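Local atomic coordinates of sugar ABC transporter (Agrobacterium radiobacter, PDB entry 4RXT), a protein that probably serves a sugar ABC transporter as its solute-binding protein and here holds one molecule of alpha-L-arabinopyranose. Residues A[136-141]-A[195-200]; A[145-150]-A[199-204]; A[225-230]-A[245-250]. One frame throughout, in Å; residues are numbered along the deposited sequence.

Overall arrangement
Contact 1 joins strands 133-139 and 194-199 in the mixed-sheet half of a periplasmic binding protein. Contact 2 lies there at the starts of the next helices, 145-161 and 202-214, and shares Ala199 and Ser200 with contact 1. Contact 3 comes later and pairs strand 222-226, the neighbour of 194-199, with 243-246 of the same sheet. Segment 245-250 then leads to helix 249-264, which packs on helix 17-33 of the other half. The centres of contacts 1 and 2 are about 8 Å apart, of 2 and 3 about 11 Å, of 1 and 3 about 16 Å. Contacts 2 and 3 touch the arabinopyranose: loops after the strands and the start of helix 145-161 supply much of its site.

Contact 1 of 3, residues A[136-141]-A[195-200]; sequences VIITNT and VGVFAS
Ser200 OG holds two waters, and both lead across to the strand 133-139 side. One water, 2.7 Å from Ser200 OG, donates to Thr139 OG1. The other accepts from Asn140 N. They bridge the ends of two neighbouring parallel strands in the sheet of a periplasmic binding protein domain. A direct bond between the two hydroxyls is absent, since Thr139 OG1 and Ser200 OG stay 3.8 Å apart. The Ser200 hydroxyl lies between its backbone N and carbonyl carbon (chi1 63°), which turns it back toward the opposite strand.

Before this point along the strands runs a regular parallel ladder. Val136 N gives to Gly196 O, and Phe198 N to Val136 O. Ile138 N then bonds Phe198 O at 2.9 Å. Ser200 N closes the ladder on Ile138 O at 3.2 Å.

The two faces of the sheet are filled differently. On one, Val136 and Val197 lie side by side, and Val136 CG2 meets both methyls of Val197 and is 3.7 Å from Val197 CG2. Ile138, two residues on and on the same face, reaches the same valine, with only its CD1 end against Val197 CG1. Helix 177-190 covers this face, where Val136 and Val197 both touch Met184.

On the other face Ile137 and Phe198 point the same way, and Phe198 also stacks with Phe154 beyond the pair. With CG1 anti to its backbone N (chi1 178°), Ile137 lies alongside the ring and puts CD1 3.6 Å from Phe198 CD2.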
loop_
_atom_site.group_PDB
_atom_site.type_symbol
_atom_site.label_atom_id
_atom_site.label_comp_id
_atom_site.label_asym_id
_atom_site.label_seq_id
_atom_site.Cartn_x
_atom_site.Cartn_y
_atom_site.Cartn_z
ATOM N N VAL A 136 -4.829 6.537 17.337
ATOM C CA VAL A 136 -4.040 5.328 17.202
ATOM C C VAL A 136 -3.647 5.088 15.747
ATOM O O VAL A 136 -4.284 5.582 14.840
ATOM C CB VAL A 136 -4.760 4.078 17.788
ATOM C CG1 VAL A 136 -5.118 4.314 19.244
ATOM C CG2 VAL A 136 -5.989 3.681 17.021
ATOM N N ILE A 137 -2.550 4.365 15.559
ATOM C CA ILE A 137 -2.139 3.887 14.281
ATOM C C ILE A 137 -2.052 2.358 14.345
ATOM O O ILE A 137 -1.570 1.770 15.303
ATOM C CB ILE A 137 -0.816 4.544 13.771
ATOM C CG1 ILE A 137 -0.389 3.959 12.430
ATOM C CG2 ILE A 137 0.291 4.428 14.793
ATOM C CD1 ILE A 137 0.752 4.682 11.737
ATOM N N ILE A 138 -2.568 1.733 13.290
ATOM C CA ILE A 138 -2.532 0.292 13.150
ATOM C C ILE A 138 -1.945 -0.046 11.774
ATOM O O ILE A 138 -2.461 0.406 10.727
ATOM C CB ILE A 138 -3.930 -0.361 13.328
ATOM C CG1 ILE A 138 -4.599 0.105 14.625
ATOM C CG2 ILE A 138 -3.813 -1.895 13.250
ATOM C CD1 ILE A 138 -6.061 -0.261 14.715
ATOM N N THR A 139 -0.885 -0.842 11.816
ATOM C CA THR A 139 -0.034 -1.227 10.691
ATOM C C THR A 139 -0.124 -2.740 10.458
ATOM O O THR A 139 -0.068 -3.532 11.390
ATOM C CB THR A 139 1.434 -0.764 10.922
ATOM O OG1 THR A 139 1.433 0.651 11.111
ATOM C CG2 THR A 139 2.318 -1.131 9.757
ATOM N N ASN A 140 -0.291 -3.109 9.199
ATOM C CA ASN A 140 -0.591 -4.496 8.773
ATOM C C ASN A 140 0.399 -5.523 9.325
ATOM O O ASN A 140 0.057 -6.534 9.792
ATOM C CB ASN A 140 -0.597 -4.540 7.224
ATOM C CG ASN A 140 -1.137 -5.817 6.631
ATOM O OD1 ASN A 140 -0.673 -6.261 5.606
ATOM N ND2 ASN A 140 -2.093 -6.351 7.232
ATOM N N THR A 141 1.684 -5.182 9.214
ATOM C CA THR A 141 2.780 -6.086 9.582
ATOM C C THR A 141 4.058 -5.222 9.700
ATOM O O THR A 141 4.164 -4.176 9.043
ATOM C CB THR A 141 2.954 -7.210 8.532
ATOM O OG1 THR A 141 3.930 -8.185 8.962
ATOM C CG2 THR A 141 3.314 -6.641 7.137
ATOM N N VAL A 195 -10.520 8.758 19.639
ATOM C CA VAL A 195 -11.434 9.418 18.672
ATOM C C VAL A 195 -11.044 9.253 17.214
ATOM O O VAL A 195 -11.793 9.561 16.276
ATOM C CB VAL A 195 -11.583 10.927 18.943
ATOM C CG1 VAL A 195 -12.282 11.156 20.264
ATOM C CG2 VAL A 195 -10.234 11.620 18.928
ATOM N N GLY A 196 -9.862 8.706 16.996
ATOM C CA GLY A 196 -9.290 8.633 15.669
ATOM C C GLY A 196 -8.326 7.475 15.465
ATOM O O GLY A 196 -7.608 7.079 16.392
ATOM N N VAL A 197 -8.273 6.958 14.242
ATOM C CA VAL A 197 -7.446 5.836 13.881
ATOM C C VAL A 197 -6.918 5.999 12.468
ATOM O O VAL A 197 -7.696 6.348 11.552
ATOM C CB VAL A 197 -8.256 4.502 13.883
ATOM C CG1 VAL A 197 -7.350 3.302 13.623
ATOM C CG2 VAL A 197 -9.077 4.334 15.158
ATOM N N PHE A 198 -5.611 5.743 12.306
ATOM C CA PHE A 198 -4.993 5.585 10.974
ATOM C C PHE A 198 -4.704 4.109 10.733
ATOM O O PHE A 198 -3.950 3.499 11.465
ATOM C CB PHE A 198 -3.701 6.445 10.896
ATOM C CG PHE A 198 -2.957 6.316 9.603
ATOM C CD1 PHE A 198 -3.612 6.184 8.387
ATOM C CD2 PHE A 198 -1.574 6.344 9.604
ATOM C CE1 PHE A 198 -2.914 6.080 7.198
ATOM C CE2 PHE A 198 -0.855 6.243 8.414
ATOM C CZ PHE A 198 -1.516 6.116 7.206
ATOM N N ALA A 199 -5.372 3.552 9.715
ATOM C CA ALA A 199 -5.264 2.147 9.235
ATOM C C ALA A 199 -4.534 2.189 7.899
ATOM O O ALA A 199 -5.084 2.561 6.879
ATOM C CB ALA A 199 -6.654 1.528 9.069
ATOM N N SER A 200 -3.240 1.854 7.927
ATOM C CA SER A 200 -2.354 2.373 6.882
ATOM C C SER A 200 -2.208 1.548 5.588
ATOM O O SER A 200 -1.315 1.815 4.791
ATOM C CB SER A 200 -0.978 2.619 7.436
ATOM O OG SER A 200 -0.440 1.384 7.853
HETATM O O HOH W 1 1.901 2.256 8.861
HETATM O O HOH W 2 -1.007 -1.153 7.249
#

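Contact 2 of 3, residues A[145-150]-A[199-204]; sequences GSLEQR and ASNLIM. With ARA (alpha-L-arabinopyranose), chain B.
Arg150 starts with CG anti to its carbonyl carbon (chi1 -65°) and runs extended from CG to NE, which carries its guanidinium to Ser200 O. This links the first turns of helix 145-161 to the loop before helix 202-214, at the sugar site of the periplasmic binding protein fold. NH1 is used twice. Arg150 NH1 donates to Ser200 O at 2.8 Å, in the carbonyl plane, and to O1 of the arabinopyranose at 2.9 Å. The Ser200 oxygen lies only 5° out of the guanidinium plane.

Arg150 NH2 turns to the neighbouring hydroxyl of the sugar and donates to its O2 at 2.9 Å. The flat group thus spans two adjacent sugar oxygens with two nitrogens. Arg150 NE bonds Asn109 OD1, so the bonds to the sugar, the loop and Asn109 together fix the rotation of the group. Phe226 adds a cation-pi contact. Ser200 O is a second-shell acceptor that helps position the sugar-binding arginine.

Leu147, one turn earlier, supplies the apolar part of the contact. Its CD2 is 3.8 Å from Asn201 CB, and the two side chains meet at a slant. The same methyl also packs near Ser200 O. In the backbone, Leu147 O accepts from the water that Ser200 OG also holds. Ser146 OG, from the same helix, is hydrogen-bonded to O3 of the sugar at 2.8 Å.

Asn201 belongs to the pocket and also caps the next helix. It is the N-cap of helix 202-214, and its OD1 accepts from Met204 N at 3.0 Å in a nearly straight bond (170°).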
loop_
_atom_site.group_PDB
_atom_site.type_symbol
_atom_site.label_atom_id
_atom_site.label_comp_id
_atom_site.label_asym_id
_atom_site.label_seq_id
_atom_site.Cartn_x
_atom_site.Cartn_y
_atom_site.Cartn_z
ATOM N N GLY A 145 8.623 -1.504 3.711
ATOM C CA GLY A 145 9.082 -0.168 3.338
ATOM C C GLY A 145 7.933 0.843 3.265
ATOM O O GLY A 145 7.973 1.915 3.844
ATOM N N SER A 146 6.890 0.479 2.515
ATOM C CA SER A 146 5.751 1.392 2.304
ATOM C C SER A 146 5.111 1.758 3.658
ATOM O O SER A 146 4.853 2.936 3.956
ATOM C CB SER A 146 4.716 0.778 1.355
ATOM O OG SER A 146 4.327 -0.465 1.870
ATOM N N LEU A 147 4.842 0.741 4.465
ATOM C CA LEU A 147 4.084 0.958 5.715
ATOM C C LEU A 147 4.883 1.729 6.784
ATOM O O LEU A 147 4.320 2.544 7.536
ATOM C CB LEU A 147 3.585 -0.360 6.291
ATOM C CG LEU A 147 2.790 -1.236 5.297
ATOM C CD1 LEU A 147 2.271 -2.490 6.016
ATOM C CD2 LEU A 147 1.658 -0.501 4.570
ATOM N N GLU A 148 6.184 1.418 6.879
ATOM C CA GLU A 148 7.030 2.155 7.839
ATOM C C GLU A 148 7.123 3.647 7.472
ATOM O O GLU A 148 7.115 4.543 8.341
ATOM C CB GLU A 148 8.393 1.512 7.968
ATOM C CG GLU A 148 8.332 0.124 8.585
ATOM C CD GLU A 148 7.690 0.048 9.980
ATOM O OE1 GLU A 148 7.751 1.026 10.774
ATOM O OE2 GLU A 148 7.160 -1.034 10.318
ATOM N N GLN A 149 7.180 3.926 6.175
ATOM C CA GLN A 149 7.174 5.328 5.733
ATOM C C GLN A 149 5.847 6.040 6.027
ATOM O O GLN A 149 5.826 7.198 6.411
ATOM C CB GLN A 149 7.553 5.456 4.268
ATOM C CG GLN A 149 9.006 5.120 4.060
ATOM C CD GLN A 149 9.429 5.261 2.629
ATOM O OE1 GLN A 149 8.679 4.935 1.740
ATOM N NE2 GLN A 149 10.639 5.746 2.396
ATOM N N ARG A 150 4.725 5.350 5.808
ATOM C CA ARG A 150 3.400 5.934 6.141
ATOM C C ARG A 150 3.334 6.228 7.632
ATOM O O ARG A 150 2.864 7.290 8.067
ATOM C CB ARG A 150 2.269 5.010 5.721
ATOM C CG ARG A 150 2.220 4.841 4.239
ATOM C CD ARG A 150 1.235 3.776 3.826
ATOM N NE ARG A 150 1.473 3.441 2.428
ATOM C CZ ARG A 150 0.946 2.439 1.760
ATOM N NH1 ARG A 150 0.007 1.664 2.315
ATOM N NH2 ARG A 150 1.335 2.273 0.519
ATOM N N ALA A 199 -5.372 3.552 9.715
ATOM C CA ALA A 199 -5.264 2.147 9.235
ATOM C C ALA A 199 -4.534 2.189 7.899
ATOM O O ALA A 199 -5.084 2.561 6.879
ATOM C CB ALA A 199 -6.654 1.528 9.069
ATOM N N SER A 200 -3.240 1.854 7.927
ATOM C CA SER A 200 -2.354 2.373 6.882
ATOM C C SER A 200 -2.208 1.548 5.588
ATOM O O SER A 200 -1.315 1.815 4.791
ATOM C CB SER A 200 -0.978 2.619 7.436
ATOM O OG SER A 200 -0.440 1.384 7.853
ATOM N N ASN A 201 -3.071 0.550 5.400
ATOM C CA ASN A 201 -3.164 -0.120 4.105
ATOM C C ASN A 201 -4.578 -0.700 3.916
ATOM O O ASN A 201 -5.401 -0.626 4.817
ATOM C CB ASN A 201 -2.036 -1.157 3.932
ATOM C CG ASN A 201 -2.344 -2.501 4.588
ATOM O OD1 ASN A 201 -3.063 -2.574 5.590
ATOM N ND2 ASN A 201 -1.818 -3.560 4.022
ATOM N N LEU A 202 -4.798 -1.339 2.776
ATOM C CA LEU A 202 -6.138 -1.860 2.482
ATOM C C LEU A 202 -6.622 -2.832 3.573
ATOM O O LEU A 202 -7.772 -2.809 3.985
ATOM C CB LEU A 202 -6.120 -2.578 1.150
ATOM C CG LEU A 202 -7.416 -3.289 0.762
ATOM C CD1 LEU A 202 -8.495 -2.238 0.643
ATOM C CD2 LEU A 202 -7.194 -4.039 -0.538
ATOM N N ILE A 203 -5.741 -3.735 3.970
ATOM C CA ILE A 203 -6.085 -4.830 4.857
ATOM C C ILE A 203 -6.499 -4.306 6.226
ATOM O O ILE A 203 -7.471 -4.723 6.816
ATOM C CB ILE A 203 -4.926 -5.865 4.980
ATOM C CG1 ILE A 203 -4.448 -6.338 3.588
ATOM C CG2 ILE A 203 -5.332 -7.044 5.862
ATOM C CD1 ILE A 203 -5.563 -6.851 2.696
ATOM N N MET A 204 -5.736 -3.344 6.735
ATOM C CA MET A 204 -6.134 -2.725 7.981
ATOM C C MET A 204 -7.385 -1.855 7.857
ATOM O O MET A 204 -8.233 -1.827 8.772
ATOM C CB MET A 204 -4.972 -1.936 8.614
ATOM C CG MET A 204 -3.789 -2.773 9.093
ATOM S SD MET A 204 -4.186 -4.009 10.405
ATOM C CE MET A 204 -4.549 -5.479 9.418
HETATM C C1 ARA B . -1.025 -1.360 -0.035
HETATM C C2 ARA B . 0.479 -1.075 0.143
HETATM C C3 ARA B . 1.254 -2.378 0.046
HETATM C C4 ARA B . 0.686 -3.446 0.996
HETATM C C5 ARA B . -0.646 -3.074 1.498
HETATM O O1 ARA B . -1.409 -0.178 0.657
HETATM O O2 ARA B . 0.956 -0.185 -0.884
HETATM O O3 ARA B . 2.646 -2.089 0.255
HETATM O O4 ARA B . 1.400 -3.532 2.232
HETATM O O5 ARA B . -1.555 -2.562 0.509
HETATM O O HOH W 1 1.901 2.256 8.861
#

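Contact 3 of 3, residues A[225-230]-A[245-250]; sequences GFDSDD and VVQDPY. With ARA (alpha-L-arabinopyranose), chain B.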
loop_
_atom_site.group_PDB
_atom_site.type_symbol
_atom_site.label_atom_id
_atom_site.label_comp_id
_atom_site.label_asym_id
_atom_site.label_seq_id
_atom_site.Cartn_x
_atom_site.Cartn_y
_atom_site.Cartn_z
ATOM N N GLY A 225 -8.144 5.409 6.288
ATOM C CA GLY A 225 -7.497 4.226 5.766
ATOM C C GLY A 225 -6.726 4.520 4.487
ATOM O O GLY A 225 -6.477 5.681 4.127
ATOM N N PHE A 226 -6.308 3.437 3.851
ATOM C CA PHE A 226 -5.598 3.467 2.582
ATOM C C PHE A 226 -6.315 2.517 1.612
ATOM O O PHE A 226 -6.892 1.472 2.019
ATOM C CB PHE A 226 -4.150 2.972 2.751
ATOM C CG PHE A 226 -3.080 4.024 2.568
ATOM C CD1 PHE A 226 -2.830 4.957 3.577
ATOM C CD2 PHE A 226 -2.307 4.068 1.424
ATOM C CE1 PHE A 226 -1.861 5.933 3.441
ATOM C CE2 PHE A 226 -1.313 5.047 1.287
ATOM C CZ PHE A 226 -1.087 5.965 2.306
ATOM N N ASP A 227 -6.224 2.862 0.320
ATOM C CA ASP A 227 -6.598 2.007 -0.787
ATOM C C ASP A 227 -8.116 1.906 -0.914
ATOM O O ASP A 227 -8.856 2.650 -0.295
ATOM C CB ASP A 227 -5.927 0.620 -0.655
ATOM C CG ASP A 227 -4.413 0.735 -0.480
ATOM O OD1 ASP A 227 -3.782 1.532 -1.246
ATOM O OD2 ASP A 227 -3.900 0.035 0.419
ATOM N N SER A 228 -8.558 0.989 -1.748
ATOM C CA SER A 228 -9.966 0.892 -2.057
ATOM C C SER A 228 -10.305 -0.516 -2.439
ATOM O O SER A 228 -9.525 -1.214 -3.065
ATOM C CB SER A 228 -10.385 1.849 -3.187
ATOM O OG SER A 228 -9.774 1.509 -4.434
ATOM N N ASP A 229 -11.526 -0.894 -2.074
ATOM C CA ASP A 229 -12.184 -2.122 -2.555
ATOM C C ASP A 229 -13.681 -1.917 -2.275
ATOM O O ASP A 229 -14.059 -0.918 -1.709
ATOM C CB ASP A 229 -11.571 -3.414 -1.958
ATOM C CG ASP A 229 -11.902 -3.651 -0.497
ATOM O OD1 ASP A 229 -12.402 -2.767 0.246
ATOM O OD2 ASP A 229 -11.654 -4.800 -0.078
ATOM N N ASP A 230 -14.518 -2.890 -2.660
ATOM C CA ASP A 230 -15.976 -2.802 -2.456
ATOM C C ASP A 230 -16.299 -2.546 -0.983
ATOM O O ASP A 230 -17.079 -1.689 -0.641
ATOM C CB ASP A 230 -16.651 -4.115 -2.913
ATOM C CG ASP A 230 -16.915 -4.157 -4.417
ATOM O OD1 ASP A 230 -16.592 -3.165 -5.126
ATOM O OD2 ASP A 230 -17.481 -5.179 -4.901
ATOM N N VAL A 245 -6.761 7.094 1.703
ATOM C CA VAL A 245 -5.674 7.554 0.811
ATOM C C VAL A 245 -5.494 6.521 -0.289
ATOM O O VAL A 245 -5.112 5.390 -0.027
ATOM C CB VAL A 245 -4.353 7.796 1.536
ATOM C CG1 VAL A 245 -3.306 8.374 0.576
ATOM C CG2 VAL A 245 -4.550 8.741 2.734
ATOM N N VAL A 246 -5.749 6.943 -1.522
ATOM C CA VAL A 246 -5.792 6.032 -2.667
ATOM C C VAL A 246 -4.551 6.256 -3.542
ATOM O O VAL A 246 -4.119 7.385 -3.762
ATOM C CB VAL A 246 -7.099 6.206 -3.476
ATOM C CG1 VAL A 246 -7.152 5.353 -4.755
ATOM C CG2 VAL A 246 -8.269 5.840 -2.575
ATOM N N GLN A 247 -3.952 5.137 -3.937
ATOM C CA GLN A 247 -2.749 5.089 -4.738
ATOM C C GLN A 247 -3.109 4.746 -6.178
ATOM O O GLN A 247 -4.282 4.711 -6.522
ATOM C CB GLN A 247 -1.857 3.989 -4.164
ATOM C CG GLN A 247 -1.499 4.127 -2.692
ATOM C CD GLN A 247 -0.535 3.039 -2.265
ATOM O OE1 GLN A 247 0.694 3.132 -2.464
ATOM N NE2 GLN A 247 -1.084 1.964 -1.713
ATOM N N ASP A 248 -2.113 4.482 -7.020
ATOM C CA ASP A 248 -2.326 4.041 -8.415
ATOM C C ASP A 248 -1.652 2.692 -8.684
ATOM O O ASP A 248 -0.693 2.600 -9.458
ATOM C CB ASP A 248 -1.880 5.094 -9.450
ATOM C CG ASP A 248 -2.531 4.903 -10.821
ATOM O OD1 ASP A 248 -3.152 3.851 -11.072
ATOM O OD2 ASP A 248 -2.351 5.833 -11.650
ATOM N N PRO A 249 -2.175 1.621 -8.068
ATOM C CA PRO A 249 -1.583 0.319 -8.282
ATOM C C PRO A 249 -1.641 -0.158 -9.737
ATOM O O PRO A 249 -0.716 -0.823 -10.174
ATOM C CB PRO A 249 -2.409 -0.615 -7.374
ATOM C CG PRO A 249 -3.696 0.133 -7.102
ATOM C CD PRO A 249 -3.212 1.573 -7.037
ATOM N N TYR A 250 -2.722 0.153 -10.467
ATOM C CA TYR A 250 -2.813 -0.247 -11.884
ATOM C C TYR A 250 -1.619 0.277 -12.669
ATOM O O TYR A 250 -0.968 -0.463 -13.413
ATOM C CB TYR A 250 -4.110 0.235 -12.510
ATOM C CG TYR A 250 -4.357 -0.327 -13.894
ATOM C CD1 TYR A 250 -5.023 -1.520 -14.043
ATOM C CD2 TYR A 250 -3.899 0.339 -15.034
ATOM C CE1 TYR A 250 -5.291 -2.048 -15.314
ATOM C CE2 TYR A 250 -4.126 -0.165 -16.303
ATOM C CZ TYR A 250 -4.817 -1.357 -16.455
ATOM O OH TYR A 250 -5.049 -1.835 -17.725
HETATM C C1 ARA B . -1.025 -1.360 -0.035
HETATM C C2 ARA B . 0.479 -1.075 0.143
HETATM C C3 ARA B . 1.254 -2.378 0.046
HETATM C C4 ARA B . 0.686 -3.446 0.996
HETATM C C5 ARA B . -0.646 -3.074 1.498
HETATM O O1 ARA B . -1.409 -0.178 0.657
HETATM O O2 ARA B . 0.956 -0.185 -0.884
HETATM O O3 ARA B . 2.646 -2.089 0.255
HETATM O O4 ARA B . 1.400 -3.532 2.232
HETATM O O5 ARA B . -1.555 -2.562 0.509
HETATM O O HOH W 3 -4.764 2.469 -3.647
#
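Val245 sits squarely over the ring of Phe226, and this is the tightly packed part of the contact. Val245 CB is 3.7 Å from the Phe226 ring centroid and 13° off the normal, a CH-pi contact on one face. The two residues are paired on neighbouring parallel strands of a beta-alpha-beta unit: strand 222-226, helix 230-238, strand 243-246. Val245 N gives to Gly225 O at 2.8 Å. Val245 O then takes Asp227 N. Arg150 touches the same phenylalanine ring in a cation-pi contact.

Beyond Asp227 and Val246 the segments part, and polar groups and a water replace the close apolar packing. The water donates to Asp227 OD1 and accepts from Gln247 N. The solvent side comes further on, where Asp229 and Asp248, both partly exposed, lead off as N-caps of separate helices, and Asp230 is exposed.

The sugar site lies between these two parts, where Asp227 and Gln247 are buried. An extended chain beyond CG (chi2 -176°) carries the Gln247 amide to Asp227. Gln247 NE2 donates to the syn lone pair of Asp227 OD1 at 2.8 Å, with amide and carboxylate nearly coplanar (27° apart). Gln247 NE2 also donates to O2 of the arabinopyranose at 3.1 Å, and both bonds are nearly straight. OE1 is taken by Thr107 OG1, so each polar atom of the amide has a partner. Asp227 O, in contrast, is buried here without one.

The carboxylate divides its work. OD1 holds the amide and the water, which steadies the group. OD2 accepts from the sugar hydroxyl O1, and this Asp227 OD2 to O1 distance is only 2.5 Å.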